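Local coordinates for protein peptide methionine sulfoxide reductase msrA/msrB (Neisseria gonorrhoeae, PDB 2H30) that probably relays electrons from DsbD by thiol-disulfide exchange, through its thioredoxin-like N-terminal domain, to reduce the methionine sulfoxide reductases downstream of it, at residues K44-A47 with C53-E56; A78-L83 with G89-W94; Q115-S120 with S124-G129. The protein carries 2 engineered substitutions. All coordinates share one frame; numbering follows the deposited sequence.

Contact 1. Residues K44-A47 with C53-E56; sequences KFWA and CLSE
Lys44, on strand 41-45, and Trp46 reach to Cys53, Leu54 and Glu56 near the start of helix 51-64, the first strand-to-helix step of the beta-alpha-beta unit in this thioredoxin fold. Cys50 and Cys53 form a CxxC pattern at the helix start, consistent with the redox motif of thioredoxins.

The charged part is a salt bridge, Lys44 NZ to Glu56 OE1 at 2.7 Å. With CG anti to the backbone nitrogen (chi1 -176°) and the rest of its chain extended, Lys44 spans the gap in one straight reach and meets the glutamate chain at about a right angle. The ammonium arrives on the anti side of OE1, 27° out of the carboxylate plane, and also lies close against the side-chain root, with NZ 3.1 Å from Glu56 CB. OE2 of the same carboxylate is hydrogen-bonded to Ser141 OG, so both oxygens are engaged and the group's rotation is restrained. Glu56 also packs on Pro123, which probably corresponds to the cis-proline of thioredoxins.

The apolar part centres on Trp46, whose CB meets Cys53 SG at 3.5 Å. Its chi1 of 65° sets CG between the backbone nitrogen and the carbonyl carbon and sends the indole toward Leu54, where CZ3 of Trp46 reaches Leu54 CD2 at 3.9 Å, approached obliquely to the ring. NE1 is hydrogen-bonded to Thr76 OG1 on the adjacent strand, which restrains the turn of the indole.

Water links the two parts. One molecule accepts from Lys44 NZ at 3.0 Å and donates to Cys53 O at 2.7 Å; that carbonyl also takes the amide N-H of Glu56.

Contact 2. Residues A78-L83 with G89-W94; sequences ASPGFL and GEFQKW
Ala78 and Pro80 press on a single side chain of helix 90-95, Phe91. The helix lies in the connection between the parallel neighbouring strands 73-78 and 105-107, a beta-alpha-beta crossover of the thioredoxin fold. The tight part of the contact is the CZ end of the phenyl ring, approached obliquely, where Ala78 CB lies 3.3 Å from Phe91 CZ. The methyl is nearly equidistant from the two flanking carbons of Phe91, CE1 at 3.7 Å and CE2 at 3.8 Å, so it meets the end of the ring symmetrically. At the ring's base, Pro80 CG touches Phe91 CB at 3.9 Å. Phe91 points across the gap because its CG stands anti to the backbone nitrogen (chi1 173°), which carries the ring past the proline to the alanine. No hydrogen bond joins the two segments; the fit is hydrocarbon against hydrocarbon.

The solvent side is looser. Residues 79-82 form a type II beta turn closed by Phe82 N to Ser79 O, with exposed Gly81 at the corner where its positive phi suits glycine. Gly89, the N-cap residue, has its amide N held by Gln92 OE1 at 2.8 Å, a bent bond (135° at the hydrogen) whose donor sits above the carbonyl plane. Gln92 NE2 turns to Asp88 OD1.

The proline turn is tied to the loop beyond strand 105-107 through Pro80 O and Asn109 ND2. Phe91 and Gln92 both lean on Thr107 of that strand, so helix 90-95 lies against the sheet beside the end of strand 73-78, with Trp94 packing toward helix 51-64.

Contact 3. Residues Q115-S120 with S124-G129; sequences QNLNIS and SWALIG
Two aliphatic side chains from the chain that follows helix 112-116, Leu117 and Ile119, point at alternate residues of strand 124-128, part of the central sheet of the thioredoxin fold. Leu117 CD1 meets Ala126 CB at 3.9 Å, one methyl against another. Two residues on, the CG2 methyl of Ile119 does the touching: CG2 lies 3.9 Å from Ser124 CB, with CD1 of the same isoleucine at 4.1 Å from that carbon. CG2 is anti to the backbone nitrogen, while CG1 sits beside that nitrogen, anti to the carbonyl carbon (chi1 -73°), so CG2 and CD1 come to Ser124 CB from the same side.

A Schellman motif with Asn118 at positive phi (57°) ends helix 112-116 and lets the chain run on in the loop; Asn118 N is bonded to Gln115 O. The strand itself is held between 41-45 and 134-139, and Ala126 is paired with Ile43 through backbone hydrogen bonds. Further out, Leu117 also rests on Val134 and Ile137 of strand 134-139 and on Val16 of helix 16-20, while Ile119 packs on Phe45.

Ser124 OG bonds Val121 O, and its CB makes the nearest approach to Ile119. With no hydrogen bond or charge between the segments, the contact depends on shape and on exclusion of water from methyl groups.

Contacts 1 and 3 lie near the middle of the domain, about 8 and 9 Å from the centre of the chain to the centre of each, and share the sheet: strands 41-45 and 124-128 are neighbours, joined by a probable hydrogen bond from Phe45 N to Ser124 O. Contact 2 lies farther out, about 15 Å between centres, but its touching residues are buried, and Trp46 and Leu54 of contact 1 pack on Phe91 and Trp94. Phe82 of contact 2 rests on Gln115 of contact 3. Contact 1, at the presumed redox helix, combines a salt bridge and a water with apolar packing; contacts 2 and 3 are wholly apolar between their segments, and their hydrogen bonds lie within segments or to the surroundings.

Contact 1. Residues K44-A47 with C53-E56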
loop_
_atom_site.group_PDB
_atom_site.type_symbol
_atom_site.label_atom_id
_atom_site.label_comp_id
_atom_site.label_asym_id
_atom_site.label_seq_id
_atom_site.Cartn_x
_atom_site.Cartn_y
_atom_site.Cartn_z
ATOM N N LYS A 44 -0.991 1.155 -0.492
ATOM C CA LYS A 44 -2.361 0.755 -0.043
ATOM C C LYS A 44 -2.228 -0.024 1.275
ATOM O O LYS A 44 -1.532 -1.072 1.258
ATOM C CB LYS A 44 -2.991 -0.182 -1.070
ATOM C CG LYS A 44 -4.447 -0.519 -0.649
ATOM C CD LYS A 44 -5.081 -1.457 -1.627
ATOM C CE LYS A 44 -6.645 -1.287 -1.432
ATOM N NZ LYS A 44 -7.255 -1.844 -2.585
ATOM N N PHE A 45 -2.888 0.470 2.332
ATOM C CA PHE A 45 -2.937 -0.226 3.633
ATOM C C PHE A 45 -4.214 -1.035 3.659
ATOM O O PHE A 45 -5.302 -0.522 3.332
ATOM C CB PHE A 45 -2.968 0.793 4.784
ATOM C CG PHE A 45 -1.698 1.585 4.882
ATOM C CD1 PHE A 45 -1.490 2.717 4.096
ATOM C CD2 PHE A 45 -0.690 1.142 5.715
ATOM C CE1 PHE A 45 -0.265 3.419 4.206
ATOM C CE2 PHE A 45 0.528 1.854 5.852
ATOM C CZ PHE A 45 0.757 2.986 5.098
ATOM N N TRP A 46 -4.090 -2.269 4.131
ATOM C CA TRP A 46 -5.232 -3.178 4.158
ATOM C C TRP A 46 -5.088 -4.223 5.255
ATOM O O TRP A 46 -4.040 -4.303 5.912
ATOM C CB TRP A 46 -5.403 -3.846 2.780
ATOM C CG TRP A 46 -4.276 -4.747 2.358
ATOM C CD1 TRP A 46 -3.071 -4.351 1.806
ATOM C CD2 TRP A 46 -4.279 -6.172 2.338
ATOM N NE1 TRP A 46 -2.301 -5.488 1.492
ATOM C CE2 TRP A 46 -3.020 -6.600 1.856
ATOM C CE3 TRP A 46 -5.201 -7.127 2.782
ATOM C CZ2 TRP A 46 -2.687 -7.937 1.690
ATOM C CZ3 TRP A 46 -4.848 -8.481 2.647
ATOM C CH2 TRP A 46 -3.614 -8.878 2.122
ATOM N N ALA A 47 -6.162 -5.012 5.456
ATOM C CA ALA A 47 -6.175 -6.113 6.406
ATOM C C ALA A 47 -6.957 -7.267 5.852
ATOM O O ALA A 47 -7.916 -7.066 5.092
ATOM C CB ALA A 47 -6.772 -5.693 7.725
ATOM N N CYS A 53 -11.229 -4.659 1.136
ATOM C CA CYS A 53 -9.820 -4.758 0.815
ATOM C C CYS A 53 -9.522 -6.017 0.034
ATOM O O CYS A 53 -8.808 -5.952 -1.020
ATOM C CB CYS A 53 -8.994 -4.895 2.086
ATOM S SG CYS A 53 -8.829 -3.324 2.986
ATOM N N LEU A 54 -10.034 -7.182 0.487
ATOM C CA LEU A 54 -9.737 -8.413 -0.256
ATOM C C LEU A 54 -10.258 -8.351 -1.697
ATOM O O LEU A 54 -9.594 -8.802 -2.646
ATOM C CB LEU A 54 -10.300 -9.659 0.413
ATOM C CG LEU A 54 -9.878 -9.839 1.860
ATOM C CD1 LEU A 54 -10.475 -11.183 2.244
ATOM C CD2 LEU A 54 -8.381 -9.981 1.808
ATOM N N SER A 55 -11.433 -7.727 -1.861
ATOM C CA SER A 55 -12.028 -7.635 -3.230
ATOM C C SER A 55 -11.208 -6.781 -4.183
ATOM O O SER A 55 -11.399 -6.855 -5.406
ATOM C CB SER A 55 -13.441 -7.058 -3.111
ATOM O OG SER A 55 -13.418 -5.654 -2.880
ATOM N N GLU A 56 -10.339 -5.930 -3.595
ATOM C CA GLU A 56 -9.586 -4.956 -4.350
ATOM C C GLU A 56 -8.124 -5.421 -4.596
ATOM O O GLU A 56 -7.368 -4.719 -5.283
ATOM C CB GLU A 56 -9.577 -3.626 -3.602
ATOM C CG GLU A 56 -10.919 -2.918 -3.625
ATOM C CD GLU A 56 -10.910 -1.630 -2.750
ATOM O OE1 GLU A 56 -9.896 -1.376 -2.057
ATOM O OE2 GLU A 56 -11.911 -0.863 -2.775
HETATM O O HOH W 1 -6.578 -4.497 -1.380
#

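Contact 2. Residues A78-L83 with G89-W94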
loop_
_atom_site.group_PDB
_atom_site.type_symbol
_atom_site.label_atom_id
_atom_site.label_comp_id
_atom_site.label_asym_id
_atom_site.label_seq_id
_atom_site.Cartn_x
_atom_site.Cartn_y
_atom_site.Cartn_z
ATOM N N ALA A 78 0.338 -4.771 4.780
ATOM C CA ALA A 78 -0.487 -5.446 5.799
ATOM C C ALA A 78 0.317 -5.383 7.084
ATOM O O ALA A 78 1.532 -5.324 7.030
ATOM C CB ALA A 78 -0.782 -6.870 5.451
ATOM N N SER A 79 -0.392 -5.376 8.209
ATOM C CA SER A 79 0.240 -5.052 9.520
ATOM C C SER A 79 -0.080 -6.134 10.531
ATOM O O SER A 79 -0.999 -5.964 11.336
ATOM C CB SER A 79 -0.201 -3.655 9.990
ATOM O OG SER A 79 0.210 -2.647 9.065
ATOM N N PRO A 80 0.654 -7.252 10.473
ATOM C CA PRO A 80 0.353 -8.362 11.414
ATOM C C PRO A 80 0.304 -7.905 12.871
ATOM O O PRO A 80 1.141 -7.124 13.321
ATOM C CB PRO A 80 1.514 -9.340 11.175
ATOM C CG PRO A 80 1.865 -9.156 9.689
ATOM C CD PRO A 80 1.731 -7.609 9.540
ATOM N N GLY A 81 -0.720 -8.352 13.591
ATOM C CA GLY A 81 -0.800 -7.997 15.001
ATOM C C GLY A 81 -1.337 -6.642 15.340
ATOM O O GLY A 81 -1.458 -6.301 16.508
ATOM N N PHE A 82 -1.728 -5.856 14.334
ATOM C CA PHE A 82 -2.220 -4.523 14.522
ATOM C C PHE A 82 -3.676 -4.496 14.076
ATOM O O PHE A 82 -4.015 -5.108 13.031
ATOM C CB PHE A 82 -1.392 -3.570 13.628
ATOM C CG PHE A 82 -1.858 -2.171 13.660
ATOM C CD1 PHE A 82 -1.772 -1.405 14.845
ATOM C CD2 PHE A 82 -2.322 -1.545 12.498
ATOM C CE1 PHE A 82 -2.164 -0.057 14.836
ATOM C CE2 PHE A 82 -2.732 -0.225 12.497
ATOM C CZ PHE A 82 -2.674 0.560 13.672
ATOM N N LEU A 83 -4.540 -3.823 14.841
ATOM C CA LEU A 83 -5.969 -3.747 14.563
ATOM C C LEU A 83 -6.567 -5.132 14.254
ATOM O O LEU A 83 -7.355 -5.303 13.268
ATOM C CB LEU A 83 -6.279 -2.763 13.429
ATOM C CG LEU A 83 -5.857 -1.304 13.645
ATOM C CD1 LEU A 83 -6.085 -0.421 12.391
ATOM C CD2 LEU A 83 -6.603 -0.676 14.823
ATOM N N GLY A 89 3.658 -14.483 10.991
ATOM C CA GLY A 89 3.652 -15.916 10.653
ATOM C C GLY A 89 2.265 -16.416 10.237
ATOM O O GLY A 89 2.153 -17.032 9.162
ATOM N N GLU A 90 1.250 -16.142 11.081
ATOM C CA GLU A 90 -0.139 -16.563 10.819
ATOM C C GLU A 90 -0.591 -15.809 9.551
ATOM O O GLU A 90 -1.131 -16.439 8.615
ATOM C CB GLU A 90 -1.031 -16.264 12.003
ATOM C CG GLU A 90 -2.508 -16.570 11.745
ATOM C CD GLU A 90 -3.483 -16.110 12.847
ATOM O OE1 GLU A 90 -3.181 -15.243 13.765
ATOM O OE2 GLU A 90 -4.635 -16.633 12.760
ATOM N N PHE A 91 -0.188 -14.528 9.486
ATOM C CA PHE A 91 -0.629 -13.686 8.360
ATOM C C PHE A 91 -0.106 -14.273 7.071
ATOM O O PHE A 91 -0.834 -14.483 6.094
ATOM C CB PHE A 91 -0.211 -12.201 8.522
ATOM C CG PHE A 91 -0.520 -11.395 7.285
ATOM C CD1 PHE A 91 -1.832 -10.926 7.100
ATOM C CD2 PHE A 91 0.426 -11.268 6.243
ATOM C CE1 PHE A 91 -2.190 -10.273 5.904
ATOM C CE2 PHE A 91 0.044 -10.594 5.030
ATOM C CZ PHE A 91 -1.267 -10.126 4.905
ATOM N N GLN A 92 1.203 -14.525 7.022
ATOM C CA GLN A 92 1.844 -14.985 5.797
ATOM C C GLN A 92 1.329 -16.361 5.350
ATOM O O GLN A 92 1.218 -16.640 4.167
ATOM C CB GLN A 92 3.374 -14.985 5.972
ATOM C CG GLN A 92 4.045 -13.627 6.162
ATOM C CD GLN A 92 4.084 -13.130 7.597
ATOM O OE1 GLN A 92 3.245 -13.488 8.439
ATOM N NE2 GLN A 92 5.021 -12.214 7.878
ATOM N N LYS A 93 1.054 -17.234 6.321
ATOM C CA LYS A 93 0.506 -18.548 6.030
ATOM C C LYS A 93 -0.881 -18.445 5.391
ATOM O O LYS A 93 -1.132 -19.104 4.411
ATOM C CB LYS A 93 0.465 -19.400 7.313
ATOM C CG LYS A 93 0.022 -20.839 7.012
ATOM C CD LYS A 93 0.699 -21.447 5.743
ATOM C CE LYS A 93 2.258 -21.267 5.705
ATOM N NZ LYS A 93 2.757 -20.852 4.335
ATOM N N TRP A 94 -1.705 -17.567 5.927
ATOM C CA TRP A 94 -3.044 -17.297 5.373
ATOM C C TRP A 94 -2.863 -16.694 3.972
ATOM O O TRP A 94 -3.496 -17.111 3.000
ATOM C CB TRP A 94 -3.803 -16.337 6.295
ATOM C CG TRP A 94 -5.009 -15.794 5.592
ATOM C CD1 TRP A 94 -6.210 -16.426 5.369
ATOM C CD2 TRP A 94 -5.076 -14.539 4.904
ATOM N NE1 TRP A 94 -7.058 -15.601 4.653
ATOM C CE2 TRP A 94 -6.375 -14.450 4.331
ATOM C CE3 TRP A 94 -4.163 -13.471 4.734
ATOM C CZ2 TRP A 94 -6.798 -13.339 3.588
ATOM C CZ3 TRP A 94 -4.586 -12.355 3.993
ATOM C CH2 TRP A 94 -5.887 -12.308 3.419
#

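Contact 3. Residues Q115-S120 with S124-G129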
loop_
_atom_site.group_PDB
_atom_site.type_symbol
_atom_site.label_atom_id
_atom_site.label_comp_id
_atom_site.label_asym_id
_atom_site.label_seq_id
_atom_site.Cartn_x
_atom_site.Cartn_y
_atom_site.Cartn_z
ATOM N N GLN A 115 0.615 3.332 12.260
ATOM C CA GLN A 115 0.542 4.175 13.451
ATOM C C GLN A 115 1.200 5.545 13.218
ATOM O O GLN A 115 0.609 6.562 13.602
ATOM C CB GLN A 115 1.214 3.464 14.625
ATOM C CG GLN A 115 0.382 2.291 15.089
ATOM C CD GLN A 115 1.049 1.622 16.254
ATOM O OE1 GLN A 115 1.267 2.263 17.282
ATOM N NE2 GLN A 115 1.466 0.386 16.085
ATOM N N ASN A 116 2.381 5.582 12.600
ATOM C CA ASN A 116 3.050 6.856 12.271
ATOM C C ASN A 116 2.194 7.756 11.398
ATOM O O ASN A 116 2.239 8.959 11.498
ATOM C CB ASN A 116 4.398 6.619 11.575
ATOM C CG ASN A 116 5.432 5.963 12.464
ATOM O OD1 ASN A 116 6.441 5.434 11.952
ATOM N ND2 ASN A 116 5.196 5.960 13.761
ATOM N N LEU A 117 1.444 7.140 10.474
ATOM C CA LEU A 117 0.618 7.900 9.570
ATOM C C LEU A 117 -0.801 8.122 10.066
ATOM O O LEU A 117 -1.608 8.742 9.351
ATOM C CB LEU A 117 0.633 7.246 8.164
ATOM C CG LEU A 117 1.992 7.087 7.511
ATOM C CD1 LEU A 117 1.825 6.599 6.035
ATOM C CD2 LEU A 117 2.789 8.301 7.528
ATOM N N ASN A 118 -1.123 7.638 11.277
ATOM C CA ASN A 118 -2.478 7.748 11.820
ATOM C C ASN A 118 -3.537 7.101 10.908
ATOM O O ASN A 118 -4.639 7.649 10.708
ATOM C CB ASN A 118 -2.824 9.221 12.173
ATOM C CG ASN A 118 -4.073 9.366 13.013
ATOM O OD1 ASN A 118 -4.432 8.477 13.797
ATOM N ND2 ASN A 118 -4.767 10.482 12.826
ATOM N N ILE A 119 -3.184 5.908 10.404
ATOM C CA ILE A 119 -4.134 5.167 9.576
ATOM C C ILE A 119 -4.902 4.251 10.528
ATOM O O ILE A 119 -4.290 3.465 11.238
ATOM C CB ILE A 119 -3.458 4.472 8.402
ATOM C CG1 ILE A 119 -3.077 5.618 7.391
ATOM C CG2 ILE A 119 -4.423 3.416 7.813
ATOM C CD1 ILE A 119 -2.504 5.180 6.122
ATOM N N SER A 120 -6.230 4.358 10.493
ATOM C CA SER A 120 -7.069 3.583 11.407
ATOM C C SER A 120 -8.193 2.836 10.693
ATOM O O SER A 120 -8.928 2.014 11.327
ATOM C CB SER A 120 -7.705 4.493 12.519
ATOM O OG SER A 120 -8.350 5.600 11.889
ATOM N N SER A 124 -6.860 2.328 3.150
ATOM C CA SER A 124 -6.447 3.727 3.026
ATOM C C SER A 124 -5.200 3.745 2.189
ATOM O O SER A 124 -4.545 2.693 2.008
ATOM C CB SER A 124 -6.078 4.336 4.395
ATOM O OG SER A 124 -7.275 4.593 5.148
ATOM N N TRP A 125 -4.887 4.928 1.660
ATOM C CA TRP A 125 -3.729 5.058 0.746
ATOM C C TRP A 125 -2.834 6.169 1.206
ATOM O O TRP A 125 -3.333 7.157 1.772
ATOM C CB TRP A 125 -4.250 5.414 -0.641
ATOM C CG TRP A 125 -5.027 4.246 -1.283
ATOM C CD1 TRP A 125 -6.372 3.899 -1.069
ATOM C CD2 TRP A 125 -4.534 3.373 -2.280
ATOM N NE1 TRP A 125 -6.678 2.808 -1.880
ATOM C CE2 TRP A 125 -5.573 2.463 -2.618
ATOM C CE3 TRP A 125 -3.281 3.217 -2.873
ATOM C CZ2 TRP A 125 -5.394 1.448 -3.594
ATOM C CZ3 TRP A 125 -3.089 2.214 -3.851
ATOM C CH2 TRP A 125 -4.157 1.323 -4.188
ATOM N N ALA A 126 -1.536 6.002 0.979
ATOM C CA ALA A 126 -0.629 7.141 1.200
ATOM C C ALA A 126 0.236 7.360 -0.019
ATOM O O ALA A 126 0.623 6.411 -0.680
ATOM C CB ALA A 126 0.243 6.900 2.439
ATOM N N LEU A 127 0.514 8.639 -0.331
ATOM C CA LEU A 127 1.417 8.958 -1.402
ATOM C C LEU A 127 2.682 9.546 -0.725
ATOM O O LEU A 127 2.557 10.523 0.007
ATOM C CB LEU A 127 0.751 9.959 -2.374
ATOM C CG LEU A 127 1.707 10.337 -3.528
ATOM C CD1 LEU A 127 1.707 9.192 -4.508
ATOM C CD2 LEU A 127 1.174 11.613 -4.089
ATOM N N ILE A 128 3.783 8.870 -1.002
ATOM C CA ILE A 128 5.147 9.263 -0.517
ATOM C C ILE A 128 5.886 9.862 -1.709
ATOM O O ILE A 128 5.994 9.252 -2.758
ATOM C CB ILE A 128 5.943 8.063 -0.018
ATOM C CG1 ILE A 128 5.112 7.181 0.930
ATOM C CG2 ILE A 128 7.241 8.524 0.679
ATOM C CD1 ILE A 128 4.591 7.932 2.119
ATOM N N GLY A 129 6.436 11.054 -1.511
ATOM C CA GLY A 129 7.182 11.646 -2.604
ATOM C C GLY A 129 8.512 10.948 -2.877
ATOM O O GLY A 129 8.998 10.127 -2.069
#